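Long-range contacts in ferric-siderophore receptor protein (Streptomyces coelicolor, PDB 2X4L), which probably binds ferric siderophores outside the cell membrane and hands them on for uptake: residues D33-T38 and A140-I145; P197-L202 and E319-V324. All coordinates share one frame; numbering follows the deposited sequence.

Contact 1 of 2, residues D33-T38 and A140-I145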
loop_
_atom_site.group_PDB
_atom_site.type_symbol
_atom_site.label_atom_id
_atom_site.label_comp_id
_atom_site.label_asym_id
_atom_site.label_seq_id
_atom_site.Cartn_x
_atom_site.Cartn_y
_atom_site.Cartn_z
ATOM N N ASP A 33 -17.087 7.354 5.968
ATOM C CA ASP A 33 -15.980 6.468 5.614
ATOM C C ASP A 33 -16.362 5.007 5.335
ATOM O O ASP A 33 -17.583 4.688 5.217
ATOM C CB ASP A 33 -14.865 6.506 6.712
ATOM C CG ASP A 33 -15.225 5.691 7.995
ATOM O OD1 ASP A 33 -16.316 5.053 8.012
ATOM O OD2 ASP A 33 -14.425 5.592 8.909
ATOM N N ASP A 34 -15.378 4.146 5.189
ATOM C CA ASP A 34 -15.653 2.762 4.732
ATOM C C ASP A 34 -16.023 1.818 5.852
ATOM O O ASP A 34 -16.247 0.568 5.599
ATOM C CB ASP A 34 -14.459 2.191 3.975
ATOM C CG ASP A 34 -14.302 2.858 2.643
ATOM O OD1 ASP A 34 -15.315 3.362 2.053
ATOM O OD2 ASP A 34 -13.176 2.763 2.120
ATOM N N ARG A 35 -16.135 2.364 7.070
ATOM C CA ARG A 35 -16.746 1.638 8.150
ATOM C C ARG A 35 -18.215 2.037 8.173
ATOM O O ARG A 35 -18.943 1.622 9.048
ATOM C CB ARG A 35 -16.132 1.999 9.512
ATOM C CG ARG A 35 -14.659 1.550 9.621
ATOM C CD ARG A 35 -14.092 2.038 10.917
ATOM N NE ARG A 35 -14.091 3.482 10.957
ATOM C CZ ARG A 35 -13.699 4.244 11.983
ATOM N NH1 ARG A 35 -13.270 3.732 13.103
ATOM N NH2 ARG A 35 -13.801 5.584 11.857
ATOM N N GLY A 36 -18.649 2.966 7.309
ATOM C CA GLY A 36 -20.067 3.405 7.349
ATOM C C GLY A 36 -20.345 4.540 8.372
ATOM O O GLY A 36 -21.513 4.948 8.595
ATOM N N THR A 37 -19.284 5.100 8.946
ATOM C CA THR A 37 -19.491 6.158 9.906
ATOM C C THR A 37 -19.299 7.533 9.274
ATOM O O THR A 37 -18.391 7.770 8.489
ATOM C CB THR A 37 -18.677 5.979 11.167
ATOM O OG1 THR A 37 -17.327 5.973 10.859
ATOM C CG2 THR A 37 -19.004 4.714 11.812
ATOM N N THR A 38 -20.185 8.454 9.629
ATOM C CA THR A 38 -20.171 9.776 9.041
ATOM C C THR A 38 -19.615 10.727 10.055
ATOM O O THR A 38 -20.224 10.945 11.145
ATOM C CB THR A 38 -21.564 10.276 8.616
ATOM O OG1 THR A 38 -22.065 9.410 7.614
ATOM C CG2 THR A 38 -21.480 11.702 8.049
ATOM N N ALA A 140 -9.899 12.796 18.797
ATOM C CA ALA A 140 -10.480 13.266 17.530
ATOM C C ALA A 140 -11.210 12.153 16.832
ATOM O O ALA A 140 -10.831 10.981 16.991
ATOM C CB ALA A 140 -9.344 13.795 16.549
ATOM N N PRO A 141 -12.208 12.454 15.977
ATOM C CA PRO A 141 -12.870 11.423 15.232
ATOM C C PRO A 141 -11.872 10.827 14.199
ATOM O O PRO A 141 -10.856 11.459 13.808
ATOM C CB PRO A 141 -14.029 12.170 14.466
ATOM C CG PRO A 141 -13.493 13.512 14.403
ATOM C CD PRO A 141 -12.686 13.794 15.593
ATOM N N SER A 142 -12.236 9.653 13.712
ATOM C CA SER A 142 -11.446 8.985 12.704
ATOM C C SER A 142 -12.197 8.672 11.433
ATOM O O SER A 142 -13.471 8.500 11.441
ATOM C CB SER A 142 -10.857 7.655 13.258
ATOM O OG SER A 142 -11.930 6.826 13.735
ATOM N N VAL A 143 -11.410 8.502 10.380
ATOM C CA VAL A 143 -11.914 8.153 9.049
ATOM C C VAL A 143 -11.025 6.992 8.564
ATOM O O VAL A 143 -9.769 7.098 8.609
ATOM C CB VAL A 143 -11.748 9.380 8.070
ATOM C CG1 VAL A 143 -11.920 8.903 6.639
ATOM C CG2 VAL A 143 -12.747 10.495 8.371
ATOM N N ALA A 144 -11.656 5.876 8.213
ATOM C CA ALA A 144 -10.925 4.734 7.669
ATOM C C ALA A 144 -11.305 4.542 6.165
ATOM O O ALA A 144 -12.478 4.473 5.812
ATOM C CB ALA A 144 -11.249 3.504 8.435
ATOM N N ILE A 145 -10.307 4.312 5.356
ATOM C CA ILE A 145 -10.433 3.945 3.982
ATOM C C ILE A 145 -10.054 2.494 3.817
ATOM O O ILE A 145 -8.981 2.061 4.221
ATOM C CB ILE A 145 -9.611 4.795 3.060
ATOM C CG1 ILE A 145 -9.970 6.320 3.210
ATOM C CG2 ILE A 145 -9.801 4.360 1.568
ATOM C CD1 ILE A 145 -11.456 6.619 2.842
#

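Contact 2 of 2, residues P197-L202 and E319-V324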
loop_
_atom_site.group_PDB
_atom_site.type_symbol
_atom_site.label_atom_id
_atom_site.label_comp_id
_atom_site.label_asym_id
_atom_site.label_seq_id
_atom_site.Cartn_x
_atom_site.Cartn_y
_atom_site.Cartn_z
ATOM N N PRO A 197 0.791 -14.140 -21.815
ATOM C CA PRO A 197 -0.124 -14.809 -20.880
ATOM C C PRO A 197 0.666 -15.919 -20.172
ATOM O O PRO A 197 0.233 -16.363 -19.084
ATOM C CB PRO A 197 -1.225 -15.396 -21.802
ATOM C CG PRO A 197 -0.561 -15.562 -23.079
ATOM C CD PRO A 197 0.309 -14.286 -23.211
ATOM N N GLU A 198 1.831 -16.246 -20.740
ATOM C CA GLU A 198 2.639 -17.375 -20.159
ATOM C C GLU A 198 3.519 -16.921 -19.012
ATOM O O GLU A 198 4.050 -17.773 -18.264
ATOM C CB GLU A 198 3.523 -18.013 -21.230
ATOM C CG GLU A 198 4.727 -17.242 -21.730
ATOM C CD GLU A 198 4.399 -16.010 -22.683
ATOM O OE1 GLU A 198 3.212 -15.752 -22.937
ATOM O OE2 GLU A 198 5.321 -15.324 -23.143
ATOM N N ILE A 199 3.673 -15.608 -18.848
ATOM C CA ILE A 199 4.513 -15.037 -17.766
ATOM C C ILE A 199 3.832 -15.122 -16.401
ATOM O O ILE A 199 2.780 -14.489 -16.205
ATOM C CB ILE A 199 5.001 -13.594 -18.099
ATOM C CG1 ILE A 199 5.816 -13.640 -19.409
ATOM C CG2 ILE A 199 5.731 -13.008 -16.868
ATOM C CD1 ILE A 199 7.124 -14.561 -19.363
ATOM N N ARG A 200 4.396 -15.905 -15.492
ATOM C CA ARG A 200 3.799 -16.195 -14.153
ATOM C C ARG A 200 4.436 -15.254 -13.138
ATOM O O ARG A 200 5.675 -15.205 -13.027
ATOM C CB ARG A 200 4.141 -17.614 -13.724
ATOM C CG ARG A 200 3.534 -18.593 -14.666
ATOM C CD ARG A 200 4.204 -19.977 -14.678
ATOM N NE ARG A 200 5.536 -19.918 -15.207
ATOM C CZ ARG A 200 6.363 -20.957 -15.368
ATOM N NH1 ARG A 200 5.997 -22.183 -15.087
ATOM N NH2 ARG A 200 7.553 -20.722 -15.858
ATOM N N VAL A 201 3.631 -14.456 -12.472
ATOM C CA VAL A 201 4.082 -13.500 -11.450
ATOM C C VAL A 201 3.870 -14.002 -10.041
ATOM O O VAL A 201 2.736 -14.445 -9.747
ATOM C CB VAL A 201 3.286 -12.191 -11.644
ATOM C CG1 VAL A 201 3.830 -11.155 -10.592
ATOM C CG2 VAL A 201 3.541 -11.680 -13.101
ATOM N N LEU A 202 4.915 -13.940 -9.200
ATOM C CA LEU A 202 4.841 -14.375 -7.845
ATOM C C LEU A 202 4.981 -13.178 -6.971
ATOM O O LEU A 202 5.930 -12.360 -7.127
ATOM C CB LEU A 202 5.917 -15.388 -7.545
ATOM C CG LEU A 202 5.761 -15.961 -6.117
ATOM C CD1 LEU A 202 6.257 -17.363 -6.065
ATOM C CD2 LEU A 202 6.533 -15.102 -5.147
ATOM N N GLU A 319 6.333 -7.189 -19.997
ATOM C CA GLU A 319 6.701 -6.923 -21.415
ATOM C C GLU A 319 8.059 -7.498 -21.768
ATOM O O GLU A 319 8.224 -8.045 -22.860
ATOM C CB GLU A 319 6.710 -5.369 -21.683
ATOM C CG GLU A 319 5.324 -4.764 -21.681
ATOM C CD GLU A 319 5.302 -3.292 -21.379
ATOM O OE1 GLU A 319 6.428 -2.673 -21.200
ATOM O OE2 GLU A 319 4.182 -2.708 -21.275
ATOM N N ASN A 320 8.984 -7.404 -20.817
ATOM C CA ASN A 320 10.380 -7.786 -21.103
ATOM C C ASN A 320 10.767 -9.139 -20.557
ATOM O O ASN A 320 11.856 -9.626 -20.924
ATOM C CB ASN A 320 11.222 -6.681 -20.594
ATOM C CG ASN A 320 10.922 -5.403 -21.386
ATOM O OD1 ASN A 320 10.213 -4.461 -20.929
ATOM N ND2 ASN A 320 11.402 -5.386 -22.648
ATOM N N ALA A 321 9.876 -9.794 -19.816
ATOM C CA ALA A 321 10.259 -11.035 -19.147
ATOM C C ALA A 321 10.437 -12.194 -20.137
ATOM O O ALA A 321 9.679 -12.357 -21.101
ATOM C CB ALA A 321 9.147 -11.398 -18.168
ATOM N N LYS A 322 11.393 -13.063 -19.822
ATOM C CA LYS A 322 11.533 -14.364 -20.422
ATOM C C LYS A 322 10.874 -15.392 -19.536
ATOM O O LYS A 322 10.913 -15.229 -18.330
ATOM C CB LYS A 322 13.040 -14.679 -20.529
ATOM C CG LYS A 322 13.760 -13.839 -21.563
ATOM C CD LYS A 322 15.305 -13.932 -21.327
ATOM C CE LYS A 322 16.015 -12.630 -21.725
ATOM N NZ LYS A 322 15.722 -12.277 -23.158
ATOM N N LYS A 323 10.260 -16.449 -20.113
ATOM C CA LYS A 323 9.705 -17.491 -19.299
ATOM C C LYS A 323 10.914 -18.309 -18.837
ATOM O O LYS A 323 11.679 -18.881 -19.656
ATOM C CB LYS A 323 8.626 -18.332 -20.043
ATOM C CG LYS A 323 8.043 -19.449 -19.199
ATOM C CD LYS A 323 6.971 -20.225 -19.979
ATOM C CE LYS A 323 6.234 -21.173 -19.058
ATOM N NZ LYS A 323 5.536 -22.277 -19.797
ATOM N N VAL A 324 11.110 -18.372 -17.530
ATOM C CA VAL A 324 12.320 -19.037 -16.966
ATOM C C VAL A 324 12.061 -20.028 -15.831
ATOM O O VAL A 324 12.944 -20.837 -15.504
ATOM C CB VAL A 324 13.378 -18.002 -16.488
ATOM C CG1 VAL A 324 13.895 -17.201 -17.706
ATOM C CG2 VAL A 324 12.792 -17.048 -15.390
#

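Contact 1 of 2, residues D33-T38 and A140-I145
Asp33 and Ala144 join the type I turn Asp33-Gly36, which links the strands of the antiparallel hairpin 29-32/38-41, to strand 142-146, an edge strand of the five-stranded parallel sheet in this solute-binding fold. Nonpolar packing is modest. The small methyl of Ala144 lets the arginine chain pass close by, Arg35 NE lying 3.8 Å from Ala144 CB, and Leu125 touches both residues. Val143 points to the other side of the strand, yet its CG1 meets Asp33 CB at 3.8 Å.

Two nearly straight hydrogen bonds to the backbone of Ala144 make most of the join. Ala144 N donates to Asp33 OD2 at 2.9 Å, on the anti side of the carboxylate, and Asp34 N donates to Ala144 O at 3.0 Å. A carboxylate thus takes the place of a backbone carbonyl in accepting from the edge strand.

The bonds of the Asp33 carboxylate are otherwise made inside its own loop. Arg35 NE and NH2 both reach Asp33 OD2, a salt bridge lying almost in the guanidinium plane, so OD2 has three donors. OD1 takes three more, from Arg35 N in an Asx turn and from Thr37 N and OG1. Asp33 CG sits between the backbone N and the carbonyl carbon (chi1 77°), which turns the carboxylate back over its own loop; six donors fix its rotation and would be expected to stabilise its negative charge. Asp34 instead directs OD1 into a salt bridge with Arg158 NE in helix 153-165, while its OD2 accepts from Ser146 N. As the third polar link between the segments, Arg35 NH2, which also bonds Asp33 OD2, donates to Ser142 OG at 2.9 Å, tilted 22° from the guanidinium plane.

Contact 2 of 2, residues P197-L202 and E319-V324
Ile199 sends its terminal methyl against the backbone that follows helix 304-320: Ile199 CD1 lies 3.7 Å from Lys323 N and 3.9 Å from Ala321 CB. Its other branch, CG2, meets the same alanine methyl at 4.0 Å, so a branched side chain closes on a small one. Beside this apolar patch, Lys323 runs out fully extended, with CG anti to the backbone N (chi1 179°), and its methylenes do the touching. Lys323 CE rests over one face of the Arg200 guanidinium, 3.5 Å from Arg200 NH2 and offset toward the rim, while Lys323 CD passes Glu198 CG at 4.1 Å. The ammonium itself stays 4.7 Å from Arg200 NH2 (Lys323 NZ to NH2), so the like charges lie near each other without touching.

No hydrogen bond crosses between 197-202 and 319-324; the C-terminal tail packs against strand 200-206, part of the mixed sheet of this solute-binding fold, and the residues leading into it. Arg200 is positioned from further out, its NE in a salt bridge with Asp261 and its NH2 bonded to Gly325 O. Replacing Arg200 by alanine is likely to leave Asp261 without this cationic partner, Gly325 O without this donor, and the Lys323 methylenes without the flat group they lie against. Asp261 also accepts from Val324 N, and Val262, on the neighbouring strand 262-266, backs both Ile199 and Ala321. Lys196 NZ donates to the carbonyl oxygens of Glu319 and Ala321, where the chain leaves the helix.

How the contacts relate
Contacts 1 and 2 lie on opposite sides of the chain's centre, their centres about 40 Å apart and their nearest atoms about 24 Å, and they share no strand or helix. Both are partly buried: contact 1 has no fully exposed residue among those that touch, whereas contact 2 mixes a buried apolar pair with exposed lysines. Each fastens a near-terminal piece of chain to a different sheet, the N-terminal hairpin to the parallel one and the C-terminal tail to the mixed one. The chemistry differs accordingly: an edge strand offers backbone groups for hydrogen bonding in 140-145, while 197-202 meets its tail through methyl packing and a lysine methylene over a guanidinium face.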